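Local coordinates for protein probable zinc protease PqqL (Escherichia coli, PDB 6OFT) that is probably a zinc-dependent periplasmic endopeptidase of the M16 family, here represented by the first half of the protein, at residues 24-27 and 28-31; 154-157 and 158-162; 192-196 and 197-201. One frame throughout, in Å; residues are numbered along the deposited sequence.

Contact 1 (24-27 and 28-31); sequences PHAH and PKDQ. With PO4 (phosphate ion), chain D.
The loop between strands 19-24 and 31-38 carries this contact, where Ala-26 and Lys-29 meet round a turn with a cis peptide bond before Pro-28. Pro-28 to Gln-31 form a type II beta turn. The chain of Lys-29 bends at chi2 (88°) and then runs out extended, which brings it back beside Ala-26. Its CD lies 3.4 Å from Ala-26 O, and its NZ stands 3.5 Å from Ala-26 CB. These are van der Waals contacts; no direct hydrogen bond joins 24-27 to 28-31.

A water does that work. It donates to Pro-28 O at 2.7 Å. Its bond to His-25 O is weak, and so is the one it accepts from His-27 N. The water thus links three backbone groups of the loop.

His-25 reaches a phosphate ion, probably from the crystallisation liquor. With CG anti to the backbone N (chi1 -160°), the ring swings out to the ion. The ND1 hydrogen bonds to PO4 O1 at 2.6 Å, with an angle of 152° at the hydrogen. O1 lies at the ring edge, in the plane of the imidazole. Gln-373 and Arg-376 also bind the ion. The other ring nitrogen, NE2, is hydrogen-bonded to Arg-376 O. With a phosphate at ND1 and a carbonyl oxygen at NE2, both nitrogens probably carry hydrogen, consistent with a charged imidazolium; the two bonds fix the ring's rotation. His-27 ND1 makes a weak bond to the same carbonyl.

The loop lies at the surface, away from the predicted zinc site. Helix 378-391 packs against it through Leu-378, which touches His-25, Pro-28 and Gln-31. On the strand side, backbone bonds join His-25 to Gly-205 and Gln-31 to Asp-206, at the end of strand 199-205.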
# COMPACT_ATOMS: atom_id res chain seq x y z
N PRO A 24 7.74 -16.67 13.56
CA PRO A 24 8.28 -17.92 12.98
C PRO A 24 7.53 -18.34 11.73
O PRO A 24 6.32 -18.18 11.66
CB PRO A 24 8.10 -18.94 14.11
CG PRO A 24 6.95 -18.41 14.91
CD PRO A 24 6.92 -16.94 14.76
N HIS A 25 8.26 -18.87 10.73
CA HIS A 25 7.67 -19.37 9.49
C HIS A 25 8.64 -20.36 8.84
O HIS A 25 9.83 -20.11 8.84
CB HIS A 25 7.29 -18.24 8.52
CG HIS A 25 6.28 -18.68 7.49
ND1 HIS A 25 5.04 -19.14 7.86
CD2 HIS A 25 6.39 -18.73 6.14
CE1 HIS A 25 4.42 -19.44 6.73
NE2 HIS A 25 5.19 -19.23 5.68
N ALA A 26 8.15 -21.48 8.33
CA ALA A 26 9.04 -22.49 7.74
C ALA A 26 8.62 -22.88 6.32
O ALA A 26 8.64 -24.05 5.96
CB ALA A 26 9.11 -23.72 8.66
N HIS A 27 8.24 -21.88 5.52
CA HIS A 27 7.85 -22.04 4.12
C HIS A 27 8.38 -20.81 3.34
O HIS A 27 7.74 -19.75 3.37
CB HIS A 27 6.33 -22.22 3.99
CG HIS A 27 5.87 -22.58 2.61
ND1 HIS A 27 5.27 -21.64 1.79
CD2 HIS A 27 5.93 -23.76 1.95
CE1 HIS A 27 4.97 -22.28 0.67
NE2 HIS A 27 5.36 -23.55 0.72
N PRO A 28 9.59 -20.89 2.72
CA PRO A 28 10.48 -22.06 2.62
C PRO A 28 11.26 -22.34 3.90
O PRO A 28 11.51 -21.44 4.70
CB PRO A 28 11.41 -21.71 1.44
CG PRO A 28 11.42 -20.23 1.38
CD PRO A 28 10.14 -19.73 2.00
N LYS A 29 11.61 -23.62 4.10
CA LYS A 29 12.37 -24.06 5.26
C LYS A 29 13.76 -23.42 5.23
O LYS A 29 14.33 -23.24 4.15
CB LYS A 29 12.53 -25.59 5.23
CG LYS A 29 12.21 -26.28 6.54
CD LYS A 29 10.72 -26.64 6.67
CE LYS A 29 10.38 -27.21 8.02
NZ LYS A 29 8.91 -27.21 8.26
N ASP A 30 14.30 -23.13 6.42
CA ASP A 30 15.64 -22.56 6.63
C ASP A 30 15.87 -21.23 5.93
O ASP A 30 17.01 -20.88 5.62
CB ASP A 30 16.75 -23.58 6.26
CG ASP A 30 16.61 -24.90 6.97
OD1 ASP A 30 16.40 -24.88 8.21
OD2 ASP A 30 16.72 -25.95 6.29
N GLN A 31 14.79 -20.47 5.73
CA GLN A 31 14.84 -19.15 5.14
C GLN A 31 14.34 -18.13 6.16
O GLN A 31 13.45 -18.44 6.94
CB GLN A 31 14.03 -19.06 3.83
CG GLN A 31 14.36 -17.82 2.97
CD GLN A 31 15.70 -17.88 2.24
OE1 GLN A 31 16.35 -18.92 2.15
NE2 GLN A 31 16.13 -16.76 1.68
P PO4 D . 3.48 -20.42 10.97
O1 PO4 D . 3.39 -19.31 9.91
O2 PO4 D . 1.99 -20.90 11.33
O3 PO4 D . 4.32 -21.68 10.45
O4 PO4 D . 4.17 -19.80 12.28
O HOH W 1 10.22 -19.50 6.01

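Contact 2 (154-157 and 158-162); sequences QARR and PFLLA
Arg-156 and Arg-157 each offer a carbonyl to the last turn of the helix. Leu-160 N donates to Arg-156 O at 3.0 Å. Phe-159 N shares that oxygen through a weak bond. Leu-161 N donates to Arg-157 O at 2.8 Å.

Pro-158 has no N-H, so Gln-154 O receives no bond from its nitrogen. The proline CD sits 3.4 Å from that oxygen instead. Phe-159 N likewise makes no bond to Ala-155 O, which lies in the plane of the phenyl ring at its edge, 3.6 Å from Phe-159 CD1. These two lost bonds mark a proline kink near the C-terminal end of helix 148-160. Leu-161 is the first residue to leave helical angles. Leu-160 O and Ala-162 O both accept from Arg-262 NH1.

The arginine side chains find their polar partners elsewhere. Arg-156 NE forms a salt bridge with Glu-433, while its CD lies alongside Leu-160 CD2 at 3.9 Å, both chains pointing the same way. Arg-157 extends from CG to NE and crosses Leu-161 obliquely. The methyl CD1 of Leu-161 sits over one guanidinium face, off toward the rim, 3.8 Å from Arg-157 CZ. Arg-157 NH1 donates to Leu-167 O, and NH2 to Tyr-93 OH and, weakly, to Asn-166 O. With an alanine at Arg-157, Leu-167 O and Tyr-93 OH would probably lose these donors, and Leu-161 CD1 the flat group it packs on.

Arg-156 and Leu-160 face the five-stranded sheet, touching Tyr-260 on strand 256-264. Phe-159 lies on Arg-243 and Asn-245 of strand 242-248.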
# COMPACT_ATOMS: atom_id res chain seq x y z
N GLN A 154 0.47 10.08 -12.76
CA GLN A 154 0.74 11.53 -12.77
C GLN A 154 -0.51 12.34 -13.14
O GLN A 154 -0.76 13.37 -12.51
CB GLN A 154 1.89 11.89 -13.72
CG GLN A 154 3.28 11.49 -13.23
CD GLN A 154 3.66 12.05 -11.89
OE1 GLN A 154 3.87 11.31 -10.93
NE2 GLN A 154 3.78 13.36 -11.78
N ALA A 155 -1.26 11.89 -14.17
CA ALA A 155 -2.49 12.54 -14.64
C ALA A 155 -3.63 12.47 -13.60
O ALA A 155 -4.37 13.43 -13.44
CB ALA A 155 -2.95 11.94 -15.96
N ARG A 156 -3.76 11.31 -12.91
CA ARG A 156 -4.77 11.06 -11.87
C ARG A 156 -4.44 11.80 -10.57
O ARG A 156 -5.36 12.15 -9.81
CB ARG A 156 -4.84 9.55 -11.59
CG ARG A 156 -6.00 9.11 -10.68
CD ARG A 156 -6.11 7.60 -10.57
NE ARG A 156 -6.55 7.01 -11.83
CZ ARG A 156 -5.92 6.03 -12.46
NH1 ARG A 156 -4.81 5.50 -11.95
NH2 ARG A 156 -6.38 5.56 -13.62
N ARG A 157 -3.13 11.96 -10.29
CA ARG A 157 -2.53 12.50 -9.07
C ARG A 157 -3.21 13.75 -8.50
O ARG A 157 -3.54 13.69 -7.32
CB ARG A 157 -1.03 12.76 -9.27
CG ARG A 157 -0.23 12.40 -8.07
CD ARG A 157 1.25 12.42 -8.35
NE ARG A 157 1.97 12.14 -7.11
CZ ARG A 157 2.29 13.06 -6.23
NH1 ARG A 157 2.02 14.34 -6.47
NH2 ARG A 157 2.90 12.73 -5.10
N PRO A 158 -3.42 14.87 -9.26
CA PRO A 158 -4.04 16.06 -8.64
C PRO A 158 -5.46 15.83 -8.13
O PRO A 158 -5.89 16.48 -7.18
CB PRO A 158 -4.00 17.10 -9.76
CG PRO A 158 -2.93 16.63 -10.68
CD PRO A 158 -3.06 15.16 -10.67
N PHE A 159 -6.19 14.91 -8.78
CA PHE A 159 -7.56 14.54 -8.44
C PHE A 159 -7.57 13.66 -7.20
O PHE A 159 -8.26 13.96 -6.22
CB PHE A 159 -8.25 13.83 -9.63
CG PHE A 159 -8.34 14.65 -10.89
CD1 PHE A 159 -7.28 14.70 -11.79
CD2 PHE A 159 -9.47 15.42 -11.17
CE1 PHE A 159 -7.34 15.50 -12.94
CE2 PHE A 159 -9.53 16.22 -12.31
CZ PHE A 159 -8.46 16.26 -13.19
N LEU A 160 -6.77 12.59 -7.25
CA LEU A 160 -6.66 11.60 -6.19
C LEU A 160 -6.04 12.14 -4.91
O LEU A 160 -6.53 11.83 -3.82
CB LEU A 160 -5.86 10.40 -6.74
CG LEU A 160 -5.99 9.03 -6.06
CD1 LEU A 160 -7.45 8.54 -6.03
CD2 LEU A 160 -5.16 8.00 -6.80
N LEU A 161 -4.96 12.94 -5.02
CA LEU A 161 -4.23 13.41 -3.84
C LEU A 161 -4.50 14.87 -3.44
O LEU A 161 -3.69 15.45 -2.72
CB LEU A 161 -2.71 13.17 -4.00
CG LEU A 161 -2.22 11.76 -4.45
CD1 LEU A 161 -0.72 11.68 -4.37
CD2 LEU A 161 -2.84 10.64 -3.61
N ALA A 162 -5.64 15.45 -3.85
CA ALA A 162 -5.97 16.83 -3.46
C ALA A 162 -5.96 16.96 -1.93
O ALA A 162 -6.45 16.06 -1.23
CB ALA A 162 -7.34 17.20 -4.00

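Contact 3 (192-196 and 197-201); sequences RWYQP and NNMTF
Trp-193 and Asn-198 make the one side-chain hydrogen bond across this contact. Asn-198 ND2 donates to Trp-193 O at 2.9 Å, nearly straight at 171°, with the oxygen in the amide plane. Asn-198 CG lies anti to the backbone N (chi1 -166°), which swings the amide back to the helix end. ND2 is also hydrogen-bonded to Thr-40 OG1, and OD1 accepts from Asn-231, so both ends of the amide are held.

Two backbone bonds close the turn. Asn-198 N donates to Gln-195 O at 3.1 Å and Met-199 N to Pro-196 O at 3.0 Å.

Apolar contact comes from Met-199. Its chain runs extended beyond CG and sets CE 3.9 Å from Tyr-194 CB and 3.6 Å from Tyr-194 C.

Tyr-194, the centre of an inverse gamma turn, hydrogen-bonds through OH to Tyr-98 OH. Its side chain is about 5 Å from that of Glu-57, the predicted proton acceptor. The whole is a compact helix-to-strand connection: helix 183-193 ends and the chain turns into strand 199-205, an inner strand of the six-stranded mixed sheet, one of the two sheets in this first half of the M16 protease.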
# COMPACT_ATOMS: atom_id res chain seq x y z
N ARG A 192 18.91 13.03 11.73
CA ARG A 192 17.63 13.53 12.24
C ARG A 192 16.61 12.40 12.43
O ARG A 192 15.91 12.37 13.44
CB ARG A 192 17.04 14.59 11.27
CG ARG A 192 15.71 15.22 11.71
CD ARG A 192 15.58 16.71 11.39
NE ARG A 192 15.80 17.01 9.97
CZ ARG A 192 16.79 17.78 9.51
NH1 ARG A 192 17.63 18.35 10.35
NH2 ARG A 192 16.92 17.97 8.21
N TRP A 193 16.51 11.49 11.44
CA TRP A 193 15.49 10.44 11.41
C TRP A 193 15.97 9.03 11.71
O TRP A 193 15.16 8.20 12.14
CB TRP A 193 14.76 10.48 10.06
CG TRP A 193 14.13 11.82 9.77
CD1 TRP A 193 14.58 12.77 8.90
CD2 TRP A 193 13.00 12.40 10.45
NE1 TRP A 193 13.78 13.88 8.96
CE2 TRP A 193 12.79 13.68 9.88
CE3 TRP A 193 12.12 11.94 11.45
CZ2 TRP A 193 11.74 14.52 10.30
CZ3 TRP A 193 11.07 12.76 11.83
CH2 TRP A 193 10.89 14.03 11.26
N TYR A 194 17.26 8.72 11.46
CA TYR A 194 17.82 7.38 11.71
C TYR A 194 18.39 7.27 13.11
O TYR A 194 19.61 7.33 13.32
CB TYR A 194 18.87 6.96 10.64
CG TYR A 194 18.30 6.62 9.28
CD1 TYR A 194 17.59 7.57 8.54
CD2 TYR A 194 18.57 5.39 8.68
CE1 TYR A 194 17.10 7.27 7.27
CE2 TYR A 194 18.12 5.10 7.39
CZ TYR A 194 17.39 6.04 6.69
OH TYR A 194 16.92 5.75 5.44
N GLN A 195 17.48 7.16 14.08
CA GLN A 195 17.76 7.00 15.51
C GLN A 195 16.91 5.83 16.00
O GLN A 195 15.87 5.59 15.38
CB GLN A 195 17.54 8.31 16.30
CG GLN A 195 18.52 9.47 15.92
CD GLN A 195 20.01 9.13 15.88
OE1 GLN A 195 20.47 8.17 16.48
NE2 GLN A 195 20.81 9.92 15.17
N PRO A 196 17.36 5.04 17.03
CA PRO A 196 16.65 3.79 17.39
C PRO A 196 15.16 3.86 17.66
O PRO A 196 14.48 2.93 17.26
CB PRO A 196 17.41 3.29 18.62
CG PRO A 196 18.77 3.78 18.41
CD PRO A 196 18.62 5.15 17.79
N ASN A 197 14.64 4.92 18.30
CA ASN A 197 13.22 5.03 18.65
C ASN A 197 12.29 5.23 17.42
O ASN A 197 11.07 5.21 17.57
CB ASN A 197 13.01 6.13 19.71
CG ASN A 197 13.14 7.54 19.19
OD1 ASN A 197 13.89 7.83 18.25
ND2 ASN A 197 12.41 8.46 19.80
N ASN A 198 12.88 5.42 16.22
CA ASN A 198 12.14 5.56 14.97
C ASN A 198 12.40 4.31 14.10
O ASN A 198 12.12 4.32 12.90
CB ASN A 198 12.58 6.87 14.25
CG ASN A 198 11.68 7.30 13.12
OD1 ASN A 198 10.45 7.19 13.21
ND2 ASN A 198 12.26 7.78 12.04
N MET A 199 12.91 3.22 14.73
CA MET A 199 13.24 1.98 14.01
C MET A 199 12.59 0.74 14.57
O MET A 199 12.46 0.58 15.78
CB MET A 199 14.75 1.74 14.00
CG MET A 199 15.53 2.70 13.17
SD MET A 199 17.27 2.43 13.51
CE MET A 199 17.97 3.70 12.52
N THR A 200 12.21 -0.17 13.65
CA THR A 200 11.67 -1.48 13.95
C THR A 200 12.45 -2.48 13.10
O THR A 200 12.53 -2.32 11.88
CB THR A 200 10.16 -1.56 13.68
OG1 THR A 200 9.49 -0.58 14.47
CG2 THR A 200 9.60 -2.94 13.98
N PHE A 201 13.07 -3.47 13.76
CA PHE A 201 13.78 -4.55 13.09
C PHE A 201 12.81 -5.75 13.03
O PHE A 201 12.30 -6.18 14.07
CB PHE A 201 15.11 -4.92 13.82
CG PHE A 201 15.96 -5.81 12.95
CD1 PHE A 201 16.65 -5.30 11.86
CD2 PHE A 201 16.04 -7.18 13.20
CE1 PHE A 201 17.38 -6.14 11.02
CE2 PHE A 201 16.80 -8.01 12.37
CZ PHE A 201 17.46 -7.48 11.28

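How the contacts relate
Following the chain from the N terminus, contact 1 closes the short loop between strands 19-24 and 31-38. Contact 2 comes next, in the last turns of helix 148-160, on the opposite side of the chain's centre from contact 1. Contact 3 then turns helix 183-193 into strand 199-205. The three lie in series; none nests or crosses. Contacts 1 and 3 both adjoin the six-stranded sheet, where strand 199-205 sits between 19-24 and 31-38; their nearest atoms are about 11 Å apart. Contact 2 lies against the five-stranded sheet instead, with its centre about 41 Å from that of contact 1 and 31 Å from that of contact 3.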